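Local coordinates for D-2-hydroxyacid dehydrogensase protein (Ketogulonicigenium vulgare, PDB 4LSW) that probably catalyses the reversible NAD(P)-dependent reduction of 2-oxoacids to D-2-hydroxyacids, at residues 241-246 against 268-273; 221-226 against 250-255; 233-238 against 257-262. All blocks are in the same frame, centred on the assembly; numbering follows the deposited sequence.

Interaction 1: 241-246 against 268-273; sequences EALIAA and PRFRDL
Arg269 reaches over Ile244 to grip Glu241, tying two crossover helices of the Rossmann-type nucleotide-binding domain: 240-249, which leads into strand 254-257, and the short 269-272, which comes after that strand. The arginine can be followed outward. Its CB lies 4.2 Å from Ile244 CG2. The chain then turns about its CG-CD bond (chi3 -60°), which carries the head group across the isoleucine, so that Arg269 NE comes 4.0 Å from Ile244 CD1 and the methyl sits over one face of the guanidinium, offset toward its rim. At the tip the grip is end-on and twofold: Arg269 NH2 donates to Glu241 OE2 at 2.9 Å and Arg269 NH1 more loosely to Glu241 OE1 at 3.3 Å. Both oxygens lie close to the guanidinium plane, yet the carboxylate is turned 46° from it; OE1 is met on its syn side, whereas OE2 is approached from above the carboxylate plane. Asp267 makes a second salt bridge to NH2, which should further fix the head group.

Behind this ion pair the contact is apolar. Ile244 CG1 stands over the Phe270 ring in a CH-pi contact, 4.0 Å from the centroid and 28° off the normal. Leu273 CD1 adds a looser touch, 4.4 Å from Ile244 CG2. The ring's edge is met by Leu243, whose CD2 lies 4.1 Å from Phe270 CE1.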
loop_
_atom_site.group_PDB
_atom_site.type_symbol
_atom_site.label_atom_id
_atom_site.label_comp_id
_atom_site.label_asym_id
_atom_site.label_seq_id
_atom_site.Cartn_x
_atom_site.Cartn_y
_atom_site.Cartn_z
ATOM N N GLU A 241 8.988 10.209 -14.074
ATOM C CA GLU A 241 9.426 10.880 -15.294
ATOM C C GLU A 241 9.996 9.889 -16.303
ATOM O O GLU A 241 9.694 9.960 -17.497
ATOM C CB GLU A 241 10.471 11.949 -14.970
ATOM C CG GLU A 241 9.904 13.184 -14.272
ATOM C CD GLU A 241 8.949 13.996 -15.142
ATOM O OE1 GLU A 241 8.954 13.841 -16.380
ATOM O OE2 GLU A 241 8.188 14.797 -14.570
ATOM N N ALA A 242 10.796 8.945 -15.810
ATOM C CA ALA A 242 11.336 7.897 -16.668
ATOM C C ALA A 242 10.214 6.991 -17.172
ATOM O O ALA A 242 10.255 6.537 -18.316
ATOM C CB ALA A 242 12.366 7.083 -15.937
ATOM N N LEU A 243 9.229 6.731 -16.310
ATOM C CA LEU A 243 8.124 5.844 -16.659
ATOM C C LEU A 243 7.255 6.473 -17.745
ATOM O O LEU A 243 6.928 5.837 -18.750
ATOM C CB LEU A 243 7.290 5.528 -15.414
ATOM C CG LEU A 243 6.034 4.669 -15.620
ATOM C CD1 LEU A 243 6.404 3.377 -16.309
ATOM C CD2 LEU A 243 5.371 4.388 -14.287
ATOM N N ILE A 244 6.920 7.750 -17.566
ATOM C CA ILE A 244 6.090 8.440 -18.536
ATOM C C ILE A 244 6.773 8.542 -19.902
ATOM O O ILE A 244 6.162 8.263 -20.929
ATOM C CB ILE A 244 5.678 9.826 -18.005
ATOM C CG1 ILE A 244 4.701 9.641 -16.838
ATOM C CG2 ILE A 244 5.017 10.640 -19.095
ATOM C CD1 ILE A 244 4.484 10.884 -16.002
ATOM N N ALA A 245 8.052 8.915 -19.911
ATOM C CA ALA A 245 8.786 9.014 -21.165
ATOM C C ALA A 245 8.868 7.672 -21.890
ATOM O O ALA A 245 8.737 7.605 -23.111
ATOM C CB ALA A 245 10.178 9.566 -20.920
ATOM N N ALA A 246 9.083 6.602 -21.131
ATOM C CA ALA A 246 9.196 5.279 -21.735
ATOM C C ALA A 246 7.861 4.797 -22.310
ATOM O O ALA A 246 7.830 4.188 -23.378
ATOM C CB ALA A 246 9.742 4.284 -20.742
ATOM N N PRO A 268 -1.118 14.405 -14.612
ATOM C CA PRO A 268 -2.117 14.393 -15.691
ATOM C C PRO A 268 -1.667 13.606 -16.920
ATOM O O PRO A 268 -2.501 13.080 -17.655
ATOM C CB PRO A 268 -2.252 15.873 -16.058
ATOM C CG PRO A 268 -1.842 16.611 -14.828
ATOM C CD PRO A 268 -0.790 15.773 -14.169
ATOM N N ARG A 269 -0.360 13.522 -17.135
ATOM C CA ARG A 269 0.166 12.849 -18.314
ATOM C C ARG A 269 -0.155 11.351 -18.353
ATOM O O ARG A 269 -0.197 10.749 -19.428
ATOM C CB ARG A 269 1.670 13.079 -18.427
ATOM C CG ARG A 269 2.028 14.473 -18.913
ATOM C CD ARG A 269 3.521 14.683 -18.824
ATOM N NE ARG A 269 3.989 14.548 -17.449
ATOM C CZ ARG A 269 5.268 14.522 -17.094
ATOM N NH1 ARG A 269 6.217 14.626 -18.024
ATOM N NH2 ARG A 269 5.613 14.401 -15.819
ATOM N N PHE A 270 -0.394 10.758 -17.186
ATOM C CA PHE A 270 -0.795 9.358 -17.130
ATOM C C PHE A 270 -2.137 9.150 -17.823
ATOM O O PHE A 270 -2.438 8.058 -18.302
ATOM C CB PHE A 270 -0.868 8.870 -15.677
ATOM C CG PHE A 270 0.465 8.545 -15.078
ATOM C CD1 PHE A 270 1.284 7.583 -15.658
ATOM C CD2 PHE A 270 0.891 9.178 -13.918
ATOM C CE1 PHE A 270 2.517 7.277 -15.103
ATOM C CE2 PHE A 270 2.119 8.877 -13.356
ATOM C CZ PHE A 270 2.934 7.918 -13.951
ATOM N N ARG A 271 -2.933 10.216 -17.877
ATOM C CA ARG A 271 -4.263 10.163 -18.467
ATOM C C ARG A 271 -4.186 10.185 -19.998
ATOM O O ARG A 271 -5.067 9.658 -20.679
ATOM C CB ARG A 271 -5.095 11.345 -17.947
ATOM C CG ARG A 271 -6.596 11.223 -18.108
ATOM C CD ARG A 271 -7.313 12.429 -17.490
ATOM N NE ARG A 271 -7.627 12.248 -16.073
ATOM C CZ ARG A 271 -7.019 12.882 -15.074
ATOM N NH1 ARG A 271 -6.055 13.760 -15.321
ATOM N NH2 ARG A 271 -7.381 12.647 -13.821
ATOM N N ASP A 272 -3.117 10.784 -20.524
ATOM C CA ASP A 272 -2.936 10.950 -21.969
ATOM C C ASP A 272 -2.384 9.709 -22.675
ATOM O O ASP A 272 -2.491 9.578 -23.895
ATOM C CB ASP A 272 -2.003 12.137 -22.251
ATOM C CG ASP A 272 -2.505 13.437 -21.647
ATOM O OD1 ASP A 272 -3.736 13.616 -21.563
ATOM O OD2 ASP A 272 -1.662 14.270 -21.255
ATOM N N LEU A 273 -1.781 8.808 -21.910
ATOM C CA LEU A 273 -1.165 7.616 -22.485
ATOM C C LEU A 273 -2.215 6.545 -22.790
ATOM O O LEU A 273 -3.167 6.379 -22.033
ATOM C CB LEU A 273 -0.083 7.087 -21.540
ATOM C CG LEU A 273 1.059 8.072 -21.268
ATOM C CD1 LEU A 273 1.775 7.760 -19.957
ATOM C CD2 LEU A 273 2.038 8.066 -22.432
#

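Interaction 2: 221-226 against 250-255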
loop_
_atom_site.group_PDB
_atom_site.type_symbol
_atom_site.label_atom_id
_atom_site.label_comp_id
_atom_site.label_asym_id
_atom_site.label_seq_id
_atom_site.Cartn_x
_atom_site.Cartn_y
_atom_site.Cartn_z
ATOM N N GLU A 221 13.493 0.094 -19.204
ATOM C CA GLU A 221 13.918 -0.242 -20.560
ATOM C C GLU A 221 14.135 -1.740 -20.726
ATOM O O GLU A 221 13.832 -2.311 -21.770
ATOM C CB GLU A 221 15.183 0.540 -20.942
ATOM C CG GLU A 221 14.878 2.002 -21.183
ATOM C CD GLU A 221 15.992 2.744 -21.876
ATOM O OE1 GLU A 221 17.144 2.248 -21.916
ATOM O OE2 GLU A 221 15.697 3.842 -22.380
ATOM N N ALA A 222 14.658 -2.367 -19.686
ATOM C CA ALA A 222 14.840 -3.811 -19.695
ATOM C C ALA A 222 13.502 -4.559 -19.712
ATOM O O ALA A 222 13.398 -5.635 -20.306
ATOM C CB ALA A 222 15.714 -4.253 -18.516
ATOM N N LEU A 223 12.492 -3.990 -19.062
ATOM C CA LEU A 223 11.157 -4.573 -19.079
ATOM C C LEU A 223 10.642 -4.596 -20.519
ATOM O O LEU A 223 10.069 -5.592 -20.961
ATOM C CB LEU A 223 10.225 -3.799 -18.148
ATOM C CG LEU A 223 8.806 -4.327 -17.949
ATOM C CD1 LEU A 223 8.852 -5.834 -17.692
ATOM C CD2 LEU A 223 8.164 -3.579 -16.805
ATOM N N GLY A 224 10.851 -3.508 -21.252
ATOM C CA GLY A 224 10.804 -3.584 -22.701
ATOM C C GLY A 224 9.493 -3.239 -23.379
ATOM O O GLY A 224 8.468 -3.011 -22.727
ATOM N N PRO A 225 9.523 -3.202 -24.715
ATOM C CA PRO A 225 8.413 -2.643 -25.497
ATOM C C PRO A 225 7.133 -3.450 -25.458
ATOM O O PRO A 225 6.076 -2.930 -25.828
ATOM C CB PRO A 225 8.968 -2.617 -26.936
ATOM C CG PRO A 225 10.125 -3.567 -26.933
ATOM C CD PRO A 225 10.708 -3.472 -25.546
ATOM N N GLU A 226 7.230 -4.704 -25.036
ATOM C CA GLU A 226 6.042 -5.523 -24.858
ATOM C C GLU A 226 5.925 -6.017 -23.426
ATOM O O GLU A 226 5.193 -6.968 -23.146
ATOM C CB GLU A 226 6.032 -6.674 -25.860
ATOM C CG GLU A 226 5.976 -6.151 -27.296
ATOM C CD GLU A 226 5.826 -7.224 -28.349
ATOM O OE1 GLU A 226 5.508 -8.381 -28.004
ATOM O OE2 GLU A 226 6.028 -6.898 -29.539
ATOM N N GLY A 250 7.241 4.136 -26.377
ATOM C CA GLY A 250 7.101 2.735 -26.723
ATOM C C GLY A 250 8.225 1.858 -26.188
ATOM O O GLY A 250 8.282 0.672 -26.496
ATOM N N ARG A 251 9.121 2.438 -25.389
ATOM C CA ARG A 251 10.182 1.666 -24.752
ATOM C C ARG A 251 9.643 0.726 -23.661
ATOM O O ARG A 251 10.269 -0.287 -23.341
ATOM C CB ARG A 251 11.277 2.581 -24.188
ATOM C CG ARG A 251 12.191 3.187 -25.247
ATOM C CD ARG A 251 13.263 4.098 -24.648
ATOM N NE ARG A 251 12.691 5.366 -24.190
ATOM C CZ ARG A 251 12.706 5.801 -22.933
ATOM N NH1 ARG A 251 12.127 6.961 -22.637
ATOM N NH2 ARG A 251 13.294 5.106 -21.973
ATOM N N LEU A 252 8.496 1.082 -23.088
ATOM C CA LEU A 252 7.754 0.191 -22.197
ATOM C C LEU A 252 6.396 -0.018 -22.820
ATOM O O LEU A 252 5.762 0.940 -23.269
ATOM C CB LEU A 252 7.575 0.807 -20.810
ATOM C CG LEU A 252 6.747 -0.073 -19.852
ATOM C CD1 LEU A 252 7.421 -1.429 -19.642
ATOM C CD2 LEU A 252 6.548 0.636 -18.546
ATOM N N GLY A 253 5.935 -1.264 -22.820
ATOM C CA GLY A 253 4.670 -1.603 -23.448
ATOM C C GLY A 253 3.437 -1.035 -22.772
ATOM O O GLY A 253 2.569 -0.468 -23.445
ATOM N N SER A 254 3.344 -1.197 -21.456
ATOM C CA SER A 254 2.166 -0.752 -20.725
ATOM C C SER A 254 2.428 -0.724 -19.229
ATOM O O SER A 254 3.430 -1.261 -18.753
ATOM C CB SER A 254 0.959 -1.654 -21.026
ATOM O OG SER A 254 1.197 -2.982 -20.585
ATOM N N ALA A 255 1.519 -0.098 -18.492
ATOM C CA ALA A 255 1.615 -0.029 -17.049
ATOM C C ALA A 255 0.233 -0.095 -16.436
ATOM O O ALA A 255 -0.749 0.347 -17.034
ATOM C CB ALA A 255 2.320 1.250 -16.624
HETATM O O HOH W 1 12.892 -0.768 -23.951
HETATM O O HOH W 2 6.036 -0.634 -27.213
#
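The backbones of 221-226 and 250-255 come together at the Gly224 carbonyl, which accepts a bond from Gly253 N (N to O 3.1 Å) with a C=O...N angle of 140° and the donor tilted from the carbonyl plane. Each segment takes the chain out of a helix through a glycine of positive phi, Gly224 after helix 217-223 and Gly250 after helix 240-249, and the two exits lie against one another. Packing is close here: Pro225 O is 3.1 Å from Gly253 CA, an approach that the bare glycine allows.

Two waters each bridge a pair of carbonyls, donating to both. Water 1 joins Glu221 O (2.8 Å) to Arg251 O (2.7 Å); water 2 links Pro225 O and Gly250 O, each 2.7 Å from its oxygen.

Arg251 starts away from the other segment, but its chain bends near the end (chi3 -73°) and returns NH2 to Glu221 OE2 at 2.7 Å. This salt bridge is short but poorly aimed as a hydrogen bond, which is weak, and the carboxylate and guanidinium planes stand 75° apart. Each partner has a second charge, Arg217 for Glu221 OE2 and Asp249 for Arg251 NH1. On the inner side, Leu252 also starts away from the other segment, yet its CD1 comes back to pack 3.6 Å from Leu223 CG.

This apolar pair rests on Leu229 of strand 228-231, with Leu243 and Leu247 of helix 240-249 also against Leu252, while Ser254 carries the second segment into strand 254-257 beside strand 228-231.

Interaction 3: 233-238 against 257-262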
loop_
_atom_site.group_PDB
_atom_site.type_symbol
_atom_site.label_atom_id
_atom_site.label_comp_id
_atom_site.label_asym_id
_atom_site.label_seq_id
_atom_site.Cartn_x
_atom_site.Cartn_y
_atom_site.Cartn_z
ATOM N N SER A 233 2.629 -0.922 -4.804
ATOM C CA SER A 233 3.400 -0.514 -3.624
ATOM C C SER A 233 3.820 0.942 -3.785
ATOM O O SER A 233 3.437 1.564 -4.749
ATOM C CB SER A 233 4.634 -1.401 -3.462
ATOM O OG SER A 233 5.517 -1.236 -4.561
ATOM N N ARG A 234 4.627 1.477 -2.877
ATOM C CA ARG A 234 4.807 2.936 -2.816
ATOM C C ARG A 234 5.274 3.612 -4.112
ATOM O O ARG A 234 6.008 3.025 -4.914
ATOM C CB ARG A 234 5.726 3.312 -1.658
ATOM C CG ARG A 234 7.106 2.705 -1.751
ATOM C CD ARG A 234 7.927 3.034 -0.516
ATOM N NE ARG A 234 7.336 2.487 0.702
ATOM C CZ ARG A 234 7.919 2.519 1.898
ATOM N NH1 ARG A 234 9.116 3.070 2.038
ATOM N NH2 ARG A 234 7.313 1.993 2.956
ATOM N N ALA A 235 4.845 4.855 -4.304
ATOM C CA ALA A 235 5.167 5.597 -5.515
ATOM C C ALA A 235 6.653 5.931 -5.613
ATOM O O ALA A 235 7.199 5.985 -6.714
ATOM C CB ALA A 235 4.332 6.872 -5.598
ATOM N N SER A 236 7.298 6.141 -4.466
ATOM C CA SER A 236 8.689 6.615 -4.427
ATOM C C SER A 236 9.697 5.657 -5.065
ATOM O O SER A 236 10.819 6.049 -5.400
ATOM C CB SER A 236 9.118 6.934 -2.990
ATOM O OG SER A 236 9.033 5.794 -2.152
ATOM N N ASN A 237 9.302 4.404 -5.237
ATOM C CA ASN A 237 10.217 3.417 -5.791
ATOM C C ASN A 237 10.212 3.336 -7.308
ATOM O O ASN A 237 10.956 2.544 -7.895
ATOM C CB ASN A 237 9.964 2.050 -5.176
ATOM C CG ASN A 237 10.608 1.908 -3.819
ATOM O OD1 ASN A 237 11.645 2.521 -3.546
ATOM N ND2 ASN A 237 10.005 1.105 -2.960
ATOM N N ILE A 238 9.391 4.168 -7.941
ATOM C CA ILE A 238 9.406 4.291 -9.397
ATOM C C ILE A 238 9.701 5.729 -9.827
ATOM O O ILE A 238 9.125 6.684 -9.297
ATOM C CB ILE A 238 8.092 3.803 -10.017
ATOM C CG1 ILE A 238 7.859 2.337 -9.636
ATOM C CG2 ILE A 238 8.112 3.956 -11.533
ATOM C CD1 ILE A 238 6.591 1.754 -10.204
ATOM N N LEU A 257 -1.252 0.953 -12.669
ATOM C CA LEU A 257 -0.779 1.650 -11.480
ATOM C C LEU A 257 -1.911 1.907 -10.500
ATOM O O LEU A 257 -2.966 2.406 -10.899
ATOM C CB LEU A 257 -0.153 2.986 -11.893
ATOM C CG LEU A 257 0.961 2.932 -12.948
ATOM C CD1 LEU A 257 1.364 4.351 -13.337
ATOM C CD2 LEU A 257 2.180 2.186 -12.448
ATOM N N ASP A 258 -1.686 1.548 -9.237
ATOM C CA ASP A 258 -2.647 1.780 -8.169
ATOM C C ASP A 258 -2.116 2.864 -7.232
ATOM O O ASP A 258 -2.800 3.272 -6.313
ATOM C CB ASP A 258 -2.934 0.467 -7.408
ATOM C CG ASP A 258 -4.079 0.592 -6.387
ATOM O OD1 ASP A 258 -5.202 1.000 -6.775
ATOM O OD2 ASP A 258 -3.826 0.267 -5.200
ATOM N N VAL A 259 -0.901 3.346 -7.469
ATOM C CA VAL A 259 -0.336 4.355 -6.584
ATOM C C VAL A 259 0.442 5.367 -7.413
ATOM O O VAL A 259 1.023 5.020 -8.448
ATOM C CB VAL A 259 0.590 3.710 -5.571
ATOM C CG1 VAL A 259 1.705 3.073 -6.300
ATOM C CG2 VAL A 259 1.103 4.724 -4.547
ATOM N N PHE A 260 0.421 6.624 -6.975
ATOM C CA PHE A 260 1.021 7.712 -7.746
ATOM C C PHE A 260 1.618 8.763 -6.818
ATOM O O PHE A 260 1.110 8.989 -5.724
ATOM C CB PHE A 260 -0.032 8.416 -8.605
ATOM C CG PHE A 260 -0.856 7.502 -9.472
ATOM C CD1 PHE A 260 -1.961 6.837 -8.950
ATOM C CD2 PHE A 260 -0.563 7.352 -10.817
ATOM C CE1 PHE A 260 -2.728 6.009 -9.757
ATOM C CE2 PHE A 260 -1.328 6.533 -11.632
ATOM C CZ PHE A 260 -2.422 5.858 -11.092
ATOM N N GLU A 261 2.689 9.416 -7.264
ATOM C CA GLU A 261 3.221 10.561 -6.532
ATOM C C GLU A 261 2.155 11.648 -6.474
ATOM O O GLU A 261 1.524 11.961 -7.486
ATOM C CB GLU A 261 4.485 11.104 -7.209
ATOM C CG GLU A 261 5.721 10.226 -7.061
ATOM C CD GLU A 261 6.316 10.221 -5.662
ATOM O OE1 GLU A 261 5.859 10.990 -4.787
ATOM O OE2 GLU A 261 7.257 9.436 -5.433
ATOM N N GLY A 262 1.932 12.193 -5.281
ATOM C CA GLY A 262 0.975 13.273 -5.111
ATOM C C GLY A 262 -0.497 12.907 -5.260
ATOM O O GLY A 262 -1.344 13.791 -5.396
HETATM O O HOH W 3 8.676 8.620 -7.500
#
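Water 3 lies between the two loops, 2.6 Å from Glu261 OE2 and 2.7 Å from Ile238 O, and donates toward both. With further acceptors nearby, it has more oxygens in reach than protons, so these bonds are probably shared over time. The same carboxylate oxygen lies beside the turn that starts at Ala235: Glu261 OE2 is 3.3 Å from Ser236 CA, while Ser236 N, slightly farther off, points too poorly to bond it. That turn is closed within its own segment by Ile238 N donating to Ala235 O at 3.1 Å.

Ala235 lies at the centre of the contact. Its CB sits over the flat face of the peptide between Phe260 and Glu261, with the carbonyl carbon Phe260 C and the amide Glu261 N both 3.5 Å away. The Glu261 side chain folds back along this methyl because it turns about CB-CG (chi2 -72°), which leaves Glu261 CD 3.9 Å from Ala235 CB and swings the carboxylate toward the water. Glu261 N itself is held by the Glu240 carboxylate at the start of helix 240-249. Val259 CG2 packs 4.0 Å from Ala235 CB, roughly across the methyl from Glu261 CD.

The touching parts, 233-236 and 259-261, run in nearly the same direction, 9° apart, as expected of loops leaving adjacent parallel strands, 228-231 and 254-257, at their C-terminal ends, the edge where Rossmann folds bind their cofactor. Asp258, buried close by, receives the backbone amides of His282 and Ala283. With neither a salt bridge nor a direct hydrogen bond between them, the two loops are held by the fit of Ala235 against Val259 and the peptide face, and Glu261 with its water provides the polar tie.

In the fold
From the N terminus the six segments run 221-226, 233-238, 241-246, 250-255, 257-262 and 268-273, so each contact opens before the previous one has closed, and all three cross without nesting. Interaction 2 closes first, where helix 240-249 ends and the chain turns into strand 254-257; interaction 3 closes next, beyond that strand, and interaction 1 last, at helix 269-272. Helix 240-249 links them: Ala246 O probably bonds Leu252 N between interactions 1 and 2, while Leu243 and Phe270 of interaction 1 meet Leu257 of interaction 3. Together they tie consecutive beta-alpha units of the nucleotide-binding domain at both ends of strand 254-257 and along one flank.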